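Local coordinates for protein putative aldo/keto reductase (PDB 4R9O) that probably acts as an NADP-dependent oxidoreductase of the aldo/keto reductase family, built on a TIM barrel, at residues S18-G23 / A274-E279; F40-L45 / P75-K80; G88-A93 / H101-R106; V249-L254 / E279-T284. All coordinates share one frame; numbering follows the deposited sequence.

Contact 1 (S18-G23 / A274-E279)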
loop_
_atom_site.group_PDB
_atom_site.type_symbol
_atom_site.label_atom_id
_atom_site.label_comp_id
_atom_site.label_asym_id
_atom_site.label_seq_id
_atom_site.Cartn_x
_atom_site.Cartn_y
_atom_site.Cartn_z
ATOM N N SER C 18 7.160 21.288 -32.411
ATOM C CA SER C 18 8.567 21.332 -32.038
ATOM C C SER C 18 8.759 20.305 -30.911
ATOM O O SER C 18 7.867 20.112 -30.096
ATOM C CB SER C 18 8.991 22.747 -31.621
ATOM O OG SER C 18 8.223 23.219 -30.528
ATOM N N ARG C 19 9.906 19.637 -30.894
ATOM C CA ARG C 19 10.202 18.590 -29.917
ATOM C C ARG C 19 10.151 19.097 -28.475
ATOM O O ARG C 19 9.816 18.354 -27.549
ATOM C CB ARG C 19 11.578 17.990 -30.212
ATOM C CG ARG C 19 11.888 16.727 -29.459
ATOM C CD ARG C 19 13.265 16.236 -29.835
ATOM N NE ARG C 19 13.518 14.922 -29.271
ATOM C CZ ARG C 19 14.661 14.268 -29.401
ATOM N NH1 ARG C 19 15.661 14.819 -30.081
ATOM N NH2 ARG C 19 14.802 13.068 -28.845
ATOM N N PHE C 20 10.508 20.362 -28.285
ATOM C CA PHE C 20 10.343 21.010 -26.991
ATOM C C PHE C 20 9.158 21.977 -27.051
ATOM O O PHE C 20 8.957 22.668 -28.043
ATOM C CB PHE C 20 11.621 21.744 -26.574
ATOM C CG PHE C 20 12.676 20.846 -25.987
ATOM C CD1 PHE C 20 12.748 20.645 -24.619
ATOM C CD2 PHE C 20 13.604 20.218 -26.800
ATOM C CE1 PHE C 20 13.721 19.817 -24.068
ATOM C CE2 PHE C 20 14.588 19.398 -26.259
ATOM C CZ PHE C 20 14.644 19.198 -24.889
ATOM N N VAL C 21 8.377 22.011 -25.978
ATOM C CA VAL C 21 7.155 22.811 -25.918
ATOM C C VAL C 21 7.252 23.897 -24.851
ATOM O O VAL C 21 7.626 23.620 -23.709
ATOM C CB VAL C 21 5.934 21.904 -25.631
ATOM C CG1 VAL C 21 4.665 22.735 -25.411
ATOM C CG2 VAL C 21 5.744 20.906 -26.770
ATOM N N MET C 22 6.938 25.142 -25.209
ATOM C CA MET C 22 6.913 26.205 -24.200
ATOM C C MET C 22 5.576 26.209 -23.464
ATOM O O MET C 22 4.531 26.446 -24.068
ATOM C CB MET C 22 7.169 27.579 -24.831
ATOM C CG MET C 22 7.336 28.691 -23.800
ATOM S SD MET C 22 8.810 28.456 -22.777
ATOM C CE MET C 22 8.171 28.847 -21.152
ATOM N N GLY C 23 5.613 25.946 -22.159
ATOM C CA GLY C 23 4.408 25.919 -21.336
ATOM C C GLY C 23 4.151 27.257 -20.643
ATOM O O GLY C 23 5.068 27.878 -20.105
ATOM N N ALA C 274 19.115 26.695 -22.424
ATOM C CA ALA C 274 19.827 25.632 -21.726
ATOM C C ALA C 274 19.045 24.327 -21.745
ATOM O O ALA C 274 19.589 23.272 -21.465
ATOM C CB ALA C 274 20.128 26.043 -20.290
ATOM N N ALA C 275 17.761 24.397 -22.061
ATOM C CA ALA C 275 16.964 23.188 -22.170
ATOM C C ALA C 275 17.212 22.520 -23.517
ATOM O O ALA C 275 17.363 21.306 -23.605
ATOM C CB ALA C 275 15.486 23.505 -21.993
ATOM N N LEU C 276 17.268 23.332 -24.564
ATOM C CA LEU C 276 17.338 22.828 -25.929
ATOM C C LEU C 276 18.646 22.111 -26.225
ATOM O O LEU C 276 18.720 21.303 -27.146
ATOM C CB LEU C 276 17.133 23.976 -26.914
ATOM C CG LEU C 276 15.901 24.826 -26.595
ATOM C CD1 LEU C 276 15.715 25.939 -27.614
ATOM C CD2 LEU C 276 14.646 23.952 -26.492
ATOM N N GLU C 277 19.675 22.403 -25.435
ATOM C CA GLU C 277 20.976 21.768 -25.605
ATOM C C GLU C 277 20.952 20.274 -25.254
ATOM O O GLU C 277 21.896 19.545 -25.566
ATOM C CB GLU C 277 22.027 22.493 -24.758
ATOM C CG GLU C 277 22.277 23.933 -25.202
ATOM C CD GLU C 277 23.351 24.633 -24.386
ATOM O OE1 GLU C 277 23.661 25.804 -24.695
ATOM O OE2 GLU C 277 23.881 24.018 -23.437
ATOM N N ALA C 278 19.875 19.815 -24.617
ATOM C CA ALA C 278 19.752 18.401 -24.271
ATOM C C ALA C 278 19.653 17.510 -25.510
ATOM O O ALA C 278 20.043 16.346 -25.463
ATOM C CB ALA C 278 18.555 18.176 -23.360
ATOM N N GLU C 279 19.142 18.058 -26.611
ATOM C CA GLU C 279 19.033 17.321 -27.875
ATOM C C GLU C 279 20.368 16.739 -28.358
ATOM O O GLU C 279 20.380 15.760 -29.107
ATOM C CB GLU C 279 18.452 18.218 -28.981
ATOM C CG GLU C 279 16.932 18.410 -28.926
ATOM C CD GLU C 279 16.277 18.483 -30.311
ATOM O OE1 GLU C 279 16.426 17.523 -31.103
ATOM O OE2 GLU C 279 15.607 19.496 -30.604
#
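R19 and F20, in the irregular middle of barrel strand 16-23, meet the end of helix 269-276, where 277-279 carry the chain on as a 3-10 segment; the contact thus ties a wall strand of the TIM barrel to the last turn of an outer helix. Apolar packing centres on the F20 ring. L276 CD2 lies 3.7 Å from F20 CG at the root of the ring, with L276 CA over one face. E279 CG comes in the ring plane at the edge, 3.7 Å from F20 CE2, and A278 CB is 4.3 Å from F20 CZ. L254 of helix 245-254, together with P262 and I264 of strand 261-264, adds to the surroundings of this ring. The F20 side chain lies about 7 Å from that of C214, a probable NADP(+)-binding residue.

The charged part is one salt bridge. With CG anti to the backbone N (chi1 -168°) and the chain extended as far as NE, R19 brings NH1 to E279 OE1 at 3.0 Å. The carboxylate oxygen lies at the edge of the guanidinium, near its plane; the planes of the two groups are 81° apart, and NH1 reaches OE1 from above the carboxylate plane. The carboxylate has a second hold through its other oxygen, E279 OE2, which accepts from the backbone N of Q6.

Contact 2 (F40-L45 / P75-K80)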
loop_
_atom_site.group_PDB
_atom_site.type_symbol
_atom_site.label_atom_id
_atom_site.label_comp_id
_atom_site.label_asym_id
_atom_site.label_seq_id
_atom_site.Cartn_x
_atom_site.Cartn_y
_atom_site.Cartn_z
ATOM N N PHE C 40 9.651 37.618 -25.719
ATOM C CA PHE C 40 9.929 36.265 -25.227
ATOM C C PHE C 40 9.465 35.192 -26.216
ATOM O O PHE C 40 10.179 34.223 -26.473
ATOM C CB PHE C 40 9.264 36.041 -23.860
ATOM C CG PHE C 40 9.473 34.659 -23.307
ATOM C CD1 PHE C 40 10.704 34.284 -22.794
ATOM C CD2 PHE C 40 8.439 33.731 -23.306
ATOM C CE1 PHE C 40 10.907 33.015 -22.291
ATOM C CE2 PHE C 40 8.630 32.452 -22.811
ATOM C CZ PHE C 40 9.858 32.087 -22.300
ATOM N N ILE C 41 8.263 35.367 -26.755
ATOM C CA ILE C 41 7.737 34.483 -27.788
ATOM C C ILE C 41 8.656 34.488 -29.006
ATOM O O ILE C 41 9.064 33.434 -29.485
ATOM C CB ILE C 41 6.308 34.896 -28.216
ATOM C CG1 ILE C 41 5.325 34.692 -27.058
ATOM C CG2 ILE C 41 5.864 34.104 -29.446
ATOM C CD1 ILE C 41 3.958 35.299 -27.298
ATOM N N GLU C 42 8.992 35.682 -29.495
ATOM C CA GLU C 42 9.902 35.814 -30.630
ATOM C C GLU C 42 11.242 35.140 -30.364
ATOM O O GLU C 42 11.856 34.595 -31.276
ATOM C CB GLU C 42 10.125 37.296 -30.972
ATOM C CG GLU C 42 8.923 37.956 -31.604
ATOM C CD GLU C 42 9.167 39.411 -31.930
ATOM O OE1 GLU C 42 10.134 39.985 -31.387
ATOM O OE2 GLU C 42 8.389 39.975 -32.726
ATOM N N GLU C 43 11.698 35.179 -29.115
ATOM C CA GLU C 43 12.996 34.605 -28.772
ATOM C C GLU C 43 12.975 33.074 -28.759
ATOM O O GLU C 43 13.947 32.442 -29.179
ATOM C CB GLU C 43 13.486 35.145 -27.423
ATOM C CG GLU C 43 14.320 36.429 -27.568
ATOM C CD GLU C 43 14.572 37.149 -26.253
ATOM O OE1 GLU C 43 13.870 36.860 -25.266
ATOM O OE2 GLU C 43 15.474 38.015 -26.211
ATOM N N HIS C 44 11.891 32.456 -28.292
ATOM C CA HIS C 44 11.904 30.998 -28.292
ATOM C C HIS C 44 11.528 30.495 -29.688
ATOM O O HIS C 44 11.959 29.415 -30.103
ATOM C CB HIS C 44 11.025 30.403 -27.159
ATOM C CG HIS C 44 9.536 30.527 -27.332
ATOM N ND1 HIS C 44 8.845 29.952 -28.377
ATOM C CD2 HIS C 44 8.598 31.076 -26.521
ATOM C CE1 HIS C 44 7.551 30.181 -28.227
ATOM N NE2 HIS C 44 7.374 30.856 -27.104
ATOM N N LEU C 45 10.782 31.307 -30.423
ATOM C CA LEU C 45 10.480 31.053 -31.830
ATOM C C LEU C 45 11.767 30.941 -32.646
ATOM O O LEU C 45 11.929 30.024 -33.451
ATOM C CB LEU C 45 9.596 32.176 -32.375
ATOM C CG LEU C 45 8.371 31.899 -33.252
ATOM C CD1 LEU C 45 7.701 30.597 -32.895
ATOM C CD2 LEU C 45 7.377 33.048 -33.116
ATOM N N PRO C 75 0.406 40.114 -34.640
ATOM C CA PRO C 75 -0.502 39.145 -35.275
ATOM C C PRO C 75 0.174 38.202 -36.264
ATOM O O PRO C 75 -0.409 37.178 -36.613
ATOM C CB PRO C 75 -1.513 40.039 -35.998
ATOM C CG PRO C 75 -0.783 41.303 -36.244
ATOM C CD PRO C 75 0.095 41.496 -35.046
ATOM N N HIS C 76 1.382 38.537 -36.701
ATOM C CA HIS C 76 2.130 37.673 -37.606
ATOM C C HIS C 76 2.642 36.421 -36.889
ATOM O O HIS C 76 2.961 35.422 -37.532
ATOM C CB HIS C 76 3.300 38.439 -38.230
ATOM C CG HIS C 76 4.307 38.917 -37.229
ATOM N ND1 HIS C 76 4.080 39.993 -36.399
ATOM C CD2 HIS C 76 5.545 38.461 -36.924
ATOM C CE1 HIS C 76 5.133 40.177 -35.622
ATOM N NE2 HIS C 76 6.037 39.264 -35.923
ATOM N N LEU C 77 2.715 36.480 -35.561
ATOM C CA LEU C 77 3.249 35.377 -34.768
ATOM C C LEU C 77 2.339 34.153 -34.795
ATOM O O LEU C 77 2.814 33.019 -34.729
ATOM C CB LEU C 77 3.460 35.798 -33.313
ATOM C CG LEU C 77 4.450 36.915 -33.000
ATOM C CD1 LEU C 77 4.722 36.941 -31.501
ATOM C CD2 LEU C 77 5.734 36.755 -33.795
ATOM N N ARG C 78 1.034 34.403 -34.870
ATOM C CA ARG C 78 0.010 33.363 -34.798
ATOM C C ARG C 78 0.275 32.180 -35.726
ATOM O O ARG C 78 0.236 31.022 -35.301
ATOM C CB ARG C 78 -1.357 33.975 -35.125
ATOM C CG ARG C 78 -2.512 32.983 -35.151
ATOM C CD ARG C 78 -2.642 32.268 -33.835
ATOM N NE ARG C 78 -1.994 30.968 -33.875
ATOM C CZ ARG C 78 -2.628 29.815 -34.047
ATOM N NH1 ARG C 78 -1.941 28.688 -34.075
ATOM N NH2 ARG C 78 -3.945 29.791 -34.185
ATOM N N GLU C 79 0.540 32.481 -36.992
ATOM C CA GLU C 79 0.773 31.463 -38.006
ATOM C C GLU C 79 2.035 30.657 -37.731
ATOM O O GLU C 79 2.197 29.555 -38.243
ATOM C CB GLU C 79 0.883 32.107 -39.383
ATOM C CG GLU C 79 -0.250 33.044 -39.732
ATOM C CD GLU C 79 0.160 34.052 -40.799
ATOM O OE1 GLU C 79 1.218 34.698 -40.628
ATOM O OE2 GLU C 79 -0.564 34.186 -41.810
ATOM N N LYS C 80 2.928 31.215 -36.922
ATOM C CA LYS C 80 4.216 30.587 -36.667
ATOM C C LYS C 80 4.158 29.633 -35.475
ATOM O O LYS C 80 5.114 28.909 -35.202
ATOM C CB LYS C 80 5.291 31.653 -36.429
ATOM C CG LYS C 80 5.448 32.658 -37.563
ATOM C CD LYS C 80 6.610 33.606 -37.282
ATOM C CE LYS C 80 6.813 34.627 -38.406
ATOM N NZ LYS C 80 5.703 35.618 -38.491
#
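Helix 34-46 of the barrel's outer layer turns I41 and L45 toward the helically coiled residues 75-80 that follow helix 63-73, with the end of E42 reaching in beside them, and L77 is the side chain they share. Its two methyls divide the work: L77 CD1 lies 3.7 Å from I41 CG2, while L77 CD2 touches E42 CG at 4.1 Å and, at the same separation, L45 CD2. L77 points across with CG anti to its carbonyl carbon (chi1 -62°). L71 of helix 63-73 packs on L77, and F67 and A70 of the same helix pack on I41. Both helices are crossovers of successive beta-alpha-beta units: helix 34-46 links strand 16-23 to strand 51-53, and helix 63-73 links strand 51-53 to strand 82-90, so the contact packs neighbouring crossovers side by side.

Nearer solvent the fit is looser. L45 CD1 rests 3.9 Å from K80 O, and L45 CD2 is 4.2 Å from K80 CB. Beyond CB the lysine chain turns back over its own segment and bends at its last torsion (chi4 69°), letting K80 NZ donate to H76 O at 2.9 Å from above the carbonyl plane. E42 OE2 lies at the edge of the imidazole, 4.0 Å from H76 NE2 and without a hydrogen bond, while L77 CG sits against one face of that ring.

Contact 3 (G88-A93 / H101-R106)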
loop_
_atom_site.group_PDB
_atom_site.type_symbol
_atom_site.label_atom_id
_atom_site.label_comp_id
_atom_site.label_asym_id
_atom_site.label_seq_id
_atom_site.Cartn_x
_atom_site.Cartn_y
_atom_site.Cartn_z
ATOM N N GLY C 88 -11.850 21.077 -19.033
ATOM C CA GLY C 88 -12.279 19.921 -18.265
ATOM C C GLY C 88 -12.213 20.123 -16.765
ATOM O O GLY C 88 -12.929 19.463 -16.004
ATOM N N ILE C 89 -11.378 21.056 -16.322
ATOM C CA ILE C 89 -11.293 21.332 -14.892
ATOM C C ILE C 89 -12.064 22.609 -14.522
ATOM O O ILE C 89 -12.087 23.585 -15.276
ATOM C CB ILE C 89 -9.827 21.436 -14.442
ATOM C CG1 ILE C 89 -9.081 20.139 -14.795
ATOM C CG2 ILE C 89 -9.732 21.713 -12.945
ATOM C CD1 ILE C 89 -7.600 20.178 -14.481
ATOM N N ALA C 90 -12.734 22.571 -13.373
ATOM C CA ALA C 90 -13.422 23.743 -12.840
ATOM C C ALA C 90 -12.836 24.102 -11.473
ATOM O O ALA C 90 -12.888 23.292 -10.547
ATOM C CB ALA C 90 -14.912 23.486 -12.741
ATOM N N THR C 91 -12.252 25.293 -11.358
ATOM C CA THR C 91 -11.578 25.689 -10.118
ATOM C C THR C 91 -12.385 26.744 -9.378
ATOM O O THR C 91 -13.317 27.333 -9.936
ATOM C CB THR C 91 -10.138 26.236 -10.373
ATOM O OG1 THR C 91 -10.191 27.590 -10.842
ATOM C CG2 THR C 91 -9.398 25.376 -11.390
ATOM N N THR C 92 -12.030 26.978 -8.118
ATOM C CA THR C 92 -12.748 27.947 -7.298
ATOM C C THR C 92 -12.309 29.380 -7.600
ATOM O O THR C 92 -12.670 30.297 -6.877
ATOM C CB THR C 92 -12.547 27.684 -5.796
ATOM O OG1 THR C 92 -11.143 27.609 -5.511
ATOM C CG2 THR C 92 -13.209 26.374 -5.394
ATOM N N ALA C 93 -11.519 29.563 -8.656
ATOM C CA ALA C 93 -11.198 30.909 -9.130
ATOM C C ALA C 93 -12.441 31.529 -9.764
ATOM O O ALA C 93 -12.537 32.745 -9.902
ATOM C CB ALA C 93 -10.035 30.875 -10.122
ATOM N N HIS C 101 -13.816 20.770 -9.300
ATOM C CA HIS C 101 -14.372 19.557 -9.892
ATOM C C HIS C 101 -14.090 19.505 -11.394
ATOM O O HIS C 101 -13.292 20.290 -11.929
ATOM C CB HIS C 101 -15.884 19.448 -9.622
ATOM C CG HIS C 101 -16.708 20.537 -10.245
ATOM N ND1 HIS C 101 -16.745 21.822 -9.746
ATOM C CD2 HIS C 101 -17.548 20.519 -11.309
ATOM C CE1 HIS C 101 -17.561 22.555 -10.488
ATOM N NE2 HIS C 101 -18.059 21.788 -11.442
ATOM N N TYR C 102 -14.750 18.574 -12.068
ATOM C CA TYR C 102 -14.562 18.376 -13.497
ATOM C C TYR C 102 -15.848 18.643 -14.244
ATOM O O TYR C 102 -16.934 18.369 -13.735
ATOM C CB TYR C 102 -14.099 16.949 -13.792
ATOM C CG TYR C 102 -12.805 16.555 -13.138
ATOM C CD1 TYR C 102 -11.681 17.372 -13.216
ATOM C CD2 TYR C 102 -12.704 15.361 -12.444
ATOM C CE1 TYR C 102 -10.494 16.994 -12.616
ATOM C CE2 TYR C 102 -11.529 14.979 -11.846
ATOM C CZ TYR C 102 -10.429 15.791 -11.933
ATOM O OH TYR C 102 -9.265 15.393 -11.317
ATOM N N ILE C 103 -15.724 19.197 -15.447
ATOM C CA ILE C 103 -16.867 19.393 -16.324
ATOM C C ILE C 103 -16.456 18.973 -17.725
ATOM O O ILE C 103 -15.611 19.621 -18.346
ATOM C CB ILE C 103 -17.363 20.872 -16.348
ATOM C CG1 ILE C 103 -17.627 21.415 -14.935
ATOM C CG2 ILE C 103 -18.627 20.999 -17.207
ATOM C CD1 ILE C 103 -17.959 22.933 -14.915
ATOM N N THR C 104 -17.033 17.879 -18.216
ATOM C CA THR C 104 -16.696 17.400 -19.545
ATOM C C THR C 104 -17.923 17.200 -20.427
ATOM O O THR C 104 -17.889 16.426 -21.382
ATOM C CB THR C 104 -15.889 16.079 -19.484
ATOM O OG1 THR C 104 -16.586 15.108 -18.682
ATOM C CG2 THR C 104 -14.508 16.329 -18.895
ATOM N N ASP C 105 -19.004 17.903 -20.109
ATOM C CA ASP C 105 -20.198 17.880 -20.938
ATOM C C ASP C 105 -19.940 18.552 -22.292
ATOM O O ASP C 105 -19.033 19.378 -22.431
ATOM C CB ASP C 105 -21.360 18.564 -20.206
ATOM C CG ASP C 105 -21.628 17.945 -18.831
ATOM O OD1 ASP C 105 -21.711 16.698 -18.739
ATOM O OD2 ASP C 105 -21.733 18.699 -17.836
ATOM N N ARG C 106 -20.747 18.184 -23.283
ATOM C CA ARG C 106 -20.616 18.678 -24.649
ATOM C C ARG C 106 -20.622 20.214 -24.772
ATOM O O ARG C 106 -19.773 20.792 -25.456
ATOM C CB ARG C 106 -21.744 18.102 -25.506
ATOM C CG ARG C 106 -21.631 18.398 -26.999
ATOM C CD ARG C 106 -23.005 18.383 -27.667
ATOM N NE ARG C 106 -23.735 19.617 -27.382
ATOM C CZ ARG C 106 -23.867 20.631 -28.236
ATOM N NH1 ARG C 106 -23.339 20.560 -29.455
ATOM N NH2 ARG C 106 -24.544 21.714 -27.876
#
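A90 and H101 form the hydrogen-bonded pair of a short antiparallel hairpin in which strand 101-102 pairs with the end of barrel strand 82-90, and here the packing is tight. A90 N donates to H101 O at 2.8 Å, and H101 N returns a bond to A90 O at 3.0 Å. A third bond, from I103 N to G88 O at 2.9 Å, continues the pairing past the strand end. G88 adopts a positive phi of 130°, a conformation in which a CB would press on the preceding carbonyl O, and its CA comes within 3.3 Å of I103 O in a CA-H...O contact.

On the face carrying A90 and H101, the alanine methyl makes a CH-pi contact, A90 CB lying 3.8 Å from the centroid of the H101 ring and only 18° off its normal. The ring is held in turn by H101 ND1, which bonds L99 O. I103 CD1 approaches A90 CB at 3.8 Å.

The other face is looser. I89 and Y102 form the non-hydrogen-bonded pair and point the same way, with I89 CG1 at the ring edge, 4.1 Å from Y102 CE1. Beyond A90 the strands part: T91 OG1 accepts from A93 N in an ST turn and also bonds Q231 of a third subunit, while D105 forms a salt bridge with R285 of a second subunit.

I89 packs on H131 and R132 in the loop after strand 125-130, and its side chain is about 7 Å from those of Y58, probably the proton donor, and N162, a probable NADP(+)-binding residue. The hairpin thus lies near the probable active site and leads into helix 106-119, which begins right after D105.

Contact 4 (V249-L254 / E279-T284)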
loop_
_atom_site.group_PDB
_atom_site.type_symbol
_atom_site.label_atom_id
_atom_site.label_comp_id
_atom_site.label_asym_id
_atom_site.label_seq_id
_atom_site.Cartn_x
_atom_site.Cartn_y
_atom_site.Cartn_z
ATOM N N VAL C 249 18.580 16.050 -17.020
ATOM C CA VAL C 249 17.208 15.588 -16.793
ATOM C C VAL C 249 16.397 15.558 -18.094
ATOM O O VAL C 249 15.712 14.581 -18.373
ATOM C CB VAL C 249 16.477 16.472 -15.767
ATOM C CG1 VAL C 249 15.002 16.075 -15.664
ATOM C CG2 VAL C 249 17.168 16.389 -14.409
ATOM N N TYR C 250 16.466 16.621 -18.893
ATOM C CA TYR C 250 15.749 16.635 -20.174
ATOM C C TYR C 250 16.234 15.502 -21.095
ATOM O O TYR C 250 15.434 14.854 -21.778
ATOM C CB TYR C 250 15.902 17.996 -20.872
ATOM C CG TYR C 250 15.076 19.109 -20.242
ATOM C CD1 TYR C 250 13.735 18.914 -19.922
ATOM C CD2 TYR C 250 15.641 20.346 -19.961
ATOM C CE1 TYR C 250 12.978 19.936 -19.340
ATOM C CE2 TYR C 250 14.902 21.365 -19.378
ATOM C CZ TYR C 250 13.573 21.158 -19.070
ATOM O OH TYR C 250 12.852 22.182 -18.496
ATOM N N ALA C 251 17.545 15.273 -21.110
ATOM C CA ALA C 251 18.140 14.227 -21.935
ATOM C C ALA C 251 17.625 12.864 -21.485
ATOM O O ALA C 251 17.361 11.983 -22.301
ATOM C CB ALA C 251 19.671 14.287 -21.862
ATOM N N TRP C 252 17.453 12.720 -20.174
ATOM C CA TRP C 252 16.955 11.493 -19.562
ATOM C C TRP C 252 15.535 11.170 -20.026
ATOM O O TRP C 252 15.197 10.011 -20.293
ATOM C CB TRP C 252 16.996 11.633 -18.037
ATOM C CG TRP C 252 16.634 10.395 -17.263
ATOM C CD1 TRP C 252 17.495 9.440 -16.803
ATOM C CD2 TRP C 252 15.323 9.992 -16.838
ATOM N NE1 TRP C 252 16.803 8.461 -16.133
ATOM C CE2 TRP C 252 15.466 8.775 -16.140
ATOM C CE3 TRP C 252 14.039 10.531 -17.003
ATOM C CZ2 TRP C 252 14.380 8.094 -15.587
ATOM C CZ3 TRP C 252 12.952 9.851 -16.451
ATOM C CH2 TRP C 252 13.134 8.643 -15.758
ATOM N N ILE C 253 14.708 12.210 -20.096
ATOM C CA ILE C 253 13.329 12.102 -20.559
ATOM C C ILE C 253 13.262 11.798 -22.059
ATOM O O ILE C 253 12.494 10.939 -22.501
ATOM C CB ILE C 253 12.560 13.411 -20.261
ATOM C CG1 ILE C 253 12.328 13.561 -18.755
ATOM C CG2 ILE C 253 11.240 13.464 -21.020
ATOM C CD1 ILE C 253 11.711 14.892 -18.375
ATOM N N LEU C 254 14.074 12.507 -22.840
ATOM C CA LEU C 254 14.132 12.301 -24.286
ATOM C C LEU C 254 14.548 10.882 -24.669
ATOM O O LEU C 254 14.214 10.405 -25.753
ATOM C CB LEU C 254 15.116 13.283 -24.935
ATOM C CG LEU C 254 14.773 14.774 -24.962
ATOM C CD1 LEU C 254 15.890 15.529 -25.676
ATOM C CD2 LEU C 254 13.432 15.019 -25.643
ATOM N N GLU C 279 19.142 18.058 -26.611
ATOM C CA GLU C 279 19.033 17.321 -27.875
ATOM C C GLU C 279 20.368 16.739 -28.358
ATOM O O GLU C 279 20.380 15.760 -29.107
ATOM C CB GLU C 279 18.452 18.218 -28.981
ATOM C CG GLU C 279 16.932 18.410 -28.926
ATOM C CD GLU C 279 16.277 18.483 -30.311
ATOM O OE1 GLU C 279 16.426 17.523 -31.103
ATOM O OE2 GLU C 279 15.607 19.496 -30.604
ATOM N N THR C 280 21.483 17.338 -27.941
ATOM C CA THR C 280 22.802 16.914 -28.421
ATOM C C THR C 280 23.593 16.074 -27.405
ATOM O O THR C 280 24.729 15.676 -27.669
ATOM C CB THR C 280 23.659 18.134 -28.823
ATOM O OG1 THR C 280 23.919 18.946 -27.670
ATOM C CG2 THR C 280 22.940 18.962 -29.876
ATOM N N LEU C 281 22.987 15.810 -26.251
ATOM C CA LEU C 281 23.632 15.060 -25.179
ATOM C C LEU C 281 23.591 13.542 -25.407
ATOM O O LEU C 281 22.542 12.983 -25.731
ATOM C CB LEU C 281 22.968 15.390 -23.841
ATOM C CG LEU C 281 23.733 16.268 -22.856
ATOM C CD1 LEU C 281 24.133 17.580 -23.500
ATOM C CD2 LEU C 281 22.890 16.512 -21.608
ATOM N N SER C 282 24.735 12.891 -25.211
ATOM C CA SER C 282 24.867 11.447 -25.403
ATOM C C SER C 282 24.684 10.681 -24.096
ATOM O O SER C 282 25.650 10.188 -23.523
ATOM C CB SER C 282 26.242 11.109 -25.996
ATOM O OG SER C 282 26.563 11.959 -27.078
ATOM N N LEU C 283 23.452 10.585 -23.616
ATOM C CA LEU C 283 23.200 9.853 -22.381
ATOM C C LEU C 283 23.270 8.349 -22.648
ATOM O O LEU C 283 22.489 7.827 -23.439
ATOM C CB LEU C 283 21.835 10.233 -21.792
ATOM C CG LEU C 283 21.600 9.936 -20.308
ATOM C CD1 LEU C 283 22.483 10.798 -19.433
ATOM C CD2 LEU C 283 20.148 10.153 -19.952
ATOM N N THR C 284 24.218 7.666 -22.013
ATOM C CA THR C 284 24.333 6.213 -22.151
ATOM C C THR C 284 23.274 5.486 -21.320
ATOM O O THR C 284 22.593 6.104 -20.499
ATOM C CB THR C 284 25.702 5.709 -21.712
ATOM O OG1 THR C 284 25.827 5.873 -20.294
ATOM C CG2 THR C 284 26.820 6.489 -22.417
#
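L283 lays its side chain along the helix turn at A251 and W252, while L281 and E279 meet the same helix, 245-254, at A251 and L254. Starting at the backbone, L283 CB and CG only carry the chain across; CG lies anti to the backbone N (chi1 -160°), which directs the chain toward the helix backbone. At the fork it is CD2 that does the touching. L283 CD2 settles on the main chain, 3.5 Å from W252 CA and 3.7 Å from W252 N, and also lies 4.0 Å from W252 CB, at the root of the indole. The other branch, CD1, diverges from this spot.

Two residues earlier, L281 CD2 touches A251 CB at 3.9 Å; the alanine's small side chain lets the extended residues pass close to the helix. At the other end, L254 CD1 comes 4.2 Å from E279 N, brushing the 3-10 turn rather than the carboxylate, which is held by R19 and by the backbone N of Q6. No hydrogen bond crosses between the segments, and the grip is van der Waals packing, mostly of apolar side chains.

W252 carries the packing on to helix 285-296. Its ring stacks with that of W288, and W252 O accepts from W288 NE1, while L283 also packs on W288. T284 sits at the N-cap position of helix 285-296. The link 279-284 therefore leaves the barrel helix 269-276, crosses helix 245-254, and starts the C-terminal helix that packs outside the barrel, as in other aldo/keto reductases.

In the fold
Contacts 1 and 4 share E279 and touch through A275 and A278 on Y250 and R19 on L254; together they join strand 16-23, helix 245-254 and the chain leaving helix 269-276. Contact 1 alone has an ion pair across it, and contact 4 adds only van der Waals packing farther out. Contact 2 touches contact 1 where M22 meets F40 and H44, but lies in the outer helical layer with its edge exposed. Contact 3, on the opposite side of the chain's centre from contacts 1 and 4, is mostly buried and relies on backbone hydrogen bonds; it alone is touched by other subunits. Its centre is about 36 Å from that of contact 4.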